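Macrophage migration inhibitory factor (Oncomelania hupensis, PDB 6LR3) belongs to the macrophage migration inhibitory factor family of small alpha/beta cytokine-like proteins and assembles as a trimer of identical subunits. Local coordinates at residues A75-M80 against I95-I100. Numbering follows the deposited sequence.
Sequences AMARDM and IVIRFI. With SO4 (sulfate ion), chain M.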
loop_
_atom_site.group_PDB
_atom_site.type_symbol
_atom_site.label_atom_id
_atom_site.label_comp_id
_atom_site.label_asym_id
_atom_site.label_seq_id
_atom_site.Cartn_x
_atom_site.Cartn_y
_atom_site.Cartn_z
ATOM N N ALA B 75 -7.094 -20.734 3.708
ATOM C CA ALA B 75 -6.019 -21.742 3.535
ATOM C C ALA B 75 -4.688 -21.005 3.388
ATOM O O ALA B 75 -3.695 -21.387 4.027
ATOM C CB ALA B 75 -6.294 -22.614 2.332
ATOM N N MET B 76 -4.657 -19.962 2.566
ATOM C CA MET B 76 -3.421 -19.205 2.306
ATOM C C MET B 76 -3.056 -18.448 3.569
ATOM O O MET B 76 -1.881 -18.411 3.873
ATOM C CB MET B 76 -3.593 -18.250 1.134
ATOM C CG MET B 76 -3.570 -19.016 -0.147
ATOM S SD MET B 76 -3.669 -17.928 -1.583
ATOM C CE MET B 76 -5.328 -17.282 -1.544
ATOM N N ALA B 77 -4.018 -17.857 4.273
ATOM C CA ALA B 77 -3.729 -17.130 5.520
ATOM C C ALA B 77 -3.011 -18.077 6.495
ATOM O O ALA B 77 -2.009 -17.686 7.065
ATOM C CB ALA B 77 -4.979 -16.550 6.097
ATOM N N ARG B 78 -3.529 -19.281 6.699
ATOM C CA ARG B 78 -2.958 -20.244 7.674
ATOM C C ARG B 78 -1.537 -20.593 7.228
ATOM O O ARG B 78 -0.636 -20.649 8.093
ATOM C CB ARG B 78 -3.884 -21.452 7.866
ATOM C CG ARG B 78 -5.205 -21.108 8.539
ATOM C CD ARG B 78 -5.970 -22.355 9.008
ATOM N NE ARG B 78 -5.157 -22.825 10.127
ATOM C CZ ARG B 78 -5.298 -22.490 11.424
ATOM N NH1 ARG B 78 -6.361 -21.804 11.818
ATOM N NH2 ARG B 78 -4.379 -22.860 12.320
ATOM N N ASP B 79 -1.322 -20.832 5.937
ATOM C CA ASP B 79 0.010 -21.196 5.400
ATOM C C ASP B 79 0.959 -20.016 5.556
ATOM O O ASP B 79 2.106 -20.238 5.939
ATOM C CB ASP B 79 -0.102 -21.654 3.955
ATOM C CG ASP B 79 -0.653 -23.063 3.817
ATOM O OD1 ASP B 79 -0.722 -23.783 4.849
ATOM O OD2 ASP B 79 -1.024 -23.402 2.708
ATOM N N MET B 80 0.504 -18.801 5.251
ATOM C CA MET B 80 1.340 -17.583 5.438
ATOM C C MET B 80 1.639 -17.405 6.924
ATOM O O MET B 80 2.795 -17.152 7.261
ATOM C CB MET B 80 0.629 -16.353 4.867
ATOM C CG MET B 80 0.594 -16.384 3.384
ATOM S SD MET B 80 -0.439 -15.028 2.676
ATOM C CE MET B 80 0.576 -13.627 3.131
ATOM N N ILE B 95 -0.674 -11.472 13.753
ATOM C CA ILE B 95 -0.644 -11.492 12.257
ATOM C C ILE B 95 -2.035 -11.173 11.717
ATOM O O ILE B 95 -2.978 -11.858 12.073
ATOM C CB ILE B 95 -0.155 -12.846 11.716
ATOM C CG1 ILE B 95 1.214 -13.204 12.276
ATOM C CG2 ILE B 95 -0.168 -12.858 10.200
ATOM C CD1 ILE B 95 1.609 -14.656 12.054
ATOM N N VAL B 96 -2.082 -10.211 10.804
ATOM C CA VAL B 96 -3.298 -9.889 10.026
ATOM C C VAL B 96 -2.896 -9.882 8.554
ATOM O O VAL B 96 -1.854 -9.337 8.214
ATOM C CB VAL B 96 -3.910 -8.557 10.463
ATOM C CG1 VAL B 96 -4.980 -8.076 9.497
ATOM C CG2 VAL B 96 -4.475 -8.674 11.869
ATOM N N ILE B 97 -3.702 -10.479 7.711
ATOM C CA ILE B 97 -3.448 -10.557 6.248
ATOM C C ILE B 97 -4.704 -10.094 5.519
ATOM O O ILE B 97 -5.782 -10.583 5.810
ATOM C CB ILE B 97 -3.030 -11.973 5.811
ATOM C CG1 ILE B 97 -1.864 -12.519 6.633
ATOM C CG2 ILE B 97 -2.746 -11.967 4.321
ATOM C CD1 ILE B 97 -1.677 -14.021 6.535
ATOM N N ARG B 98 -4.546 -9.168 4.591
ATOM C CA ARG B 98 -5.644 -8.698 3.737
ATOM C C ARG B 98 -5.418 -9.252 2.335
ATOM O O ARG B 98 -4.332 -9.124 1.771
ATOM C CB ARG B 98 -5.716 -7.182 3.716
ATOM C CG ARG B 98 -6.787 -6.629 2.804
ATOM C CD ARG B 98 -6.826 -5.127 2.865
ATOM N NE ARG B 98 -7.619 -4.701 1.739
ATOM C CZ ARG B 98 -7.405 -3.644 0.994
ATOM N NH1 ARG B 98 -6.465 -2.769 1.296
ATOM N NH2 ARG B 98 -8.152 -3.463 -0.087
ATOM N N PHE B 99 -6.475 -9.836 1.788
ATOM C CA PHE B 99 -6.530 -10.385 0.422
ATOM C C PHE B 99 -7.229 -9.339 -0.450
ATOM O O PHE B 99 -8.320 -8.908 -0.133
ATOM C CB PHE B 99 -7.205 -11.748 0.463
ATOM C CG PHE B 99 -6.417 -12.744 1.279
ATOM C CD1 PHE B 99 -5.435 -13.504 0.674
ATOM C CD2 PHE B 99 -6.605 -12.855 2.642
ATOM C CE1 PHE B 99 -4.678 -14.397 1.426
ATOM C CE2 PHE B 99 -5.842 -13.746 3.385
ATOM C CZ PHE B 99 -4.882 -14.508 2.775
ATOM N N ILE B 100 -6.553 -8.907 -1.507
ATOM C CA ILE B 100 -6.963 -7.763 -2.360
ATOM C C ILE B 100 -7.157 -8.251 -3.791
ATOM O O ILE B 100 -6.198 -8.472 -4.530
ATOM C CB ILE B 100 -5.950 -6.618 -2.278
ATOM C CG1 ILE B 100 -5.639 -6.234 -0.827
ATOM C CG2 ILE B 100 -6.469 -5.444 -3.103
ATOM C CD1 ILE B 100 -4.649 -5.113 -0.673
HETATM S S SO4 M . -5.637 -1.033 -1.883
HETATM O O1 SO4 M . -5.574 -0.948 -0.445
HETATM O O2 SO4 M . -5.049 0.173 -2.449
HETATM O O3 SO4 M . -6.956 -1.171 -2.300
HETATM O O4 SO4 M . -4.833 -2.141 -2.293
#
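Ile97 and Phe99, two residues apart on strand 95-101, pack against Met76, Ala77 and Met80 of helix 70-88, a worked example of how a beta-alpha-beta unit, here strand 58-64, helix 70-88 and strand 95-101, lays a helix against its sheet. Across the short segments the helix runs at 142° to the strand, with the axes 9.5 Å apart, and no hydrogen bond links them; the side chains meet through apolar contacts, with backbone atoms of Ala77 also touched. Val96 packs on Phe59 of strand 58-64, while the strand's outer edge pairs antiparallel with a second subunit, so that the sheet continues across the trimer interface. Both branches of Ile97 meet Met80. CG1 stands beside the backbone N (chi1 -52°) and carries CD1 up to the helix, 3.7 Å from Met80 CB and equally close to the carbonyl oxygen of Ala77. CG2 comes nearest to Met80 CE, at 3.9 Å, where the bend at chi3 (68°) of the methionine brings that methyl alongside. Arg98 takes no part in the contact with the helix; its extended chain ends at a sulfate ion, probably from the crystallisation liquor, and NH1 donates a fairly straight bond to O1 (2.7 Å). The ion also binds Arg98 of both neighbouring subunits, and a salt bridge to Glu63 of the second subunit gives this guanidinium a further anionic partner. Phe99 returns to the helix side. Met80 SD lies obliquely to its ring, 5.4 Å from the centroid, in a Met-aromatic contact, and Met76 CB also approaches CE1 obliquely. The far end of the ring reaches the helix backbone: Ala77 CA lies at the ring edge, in plane, and Ala77 CB sits 3.9 Å from Phe99 CZ.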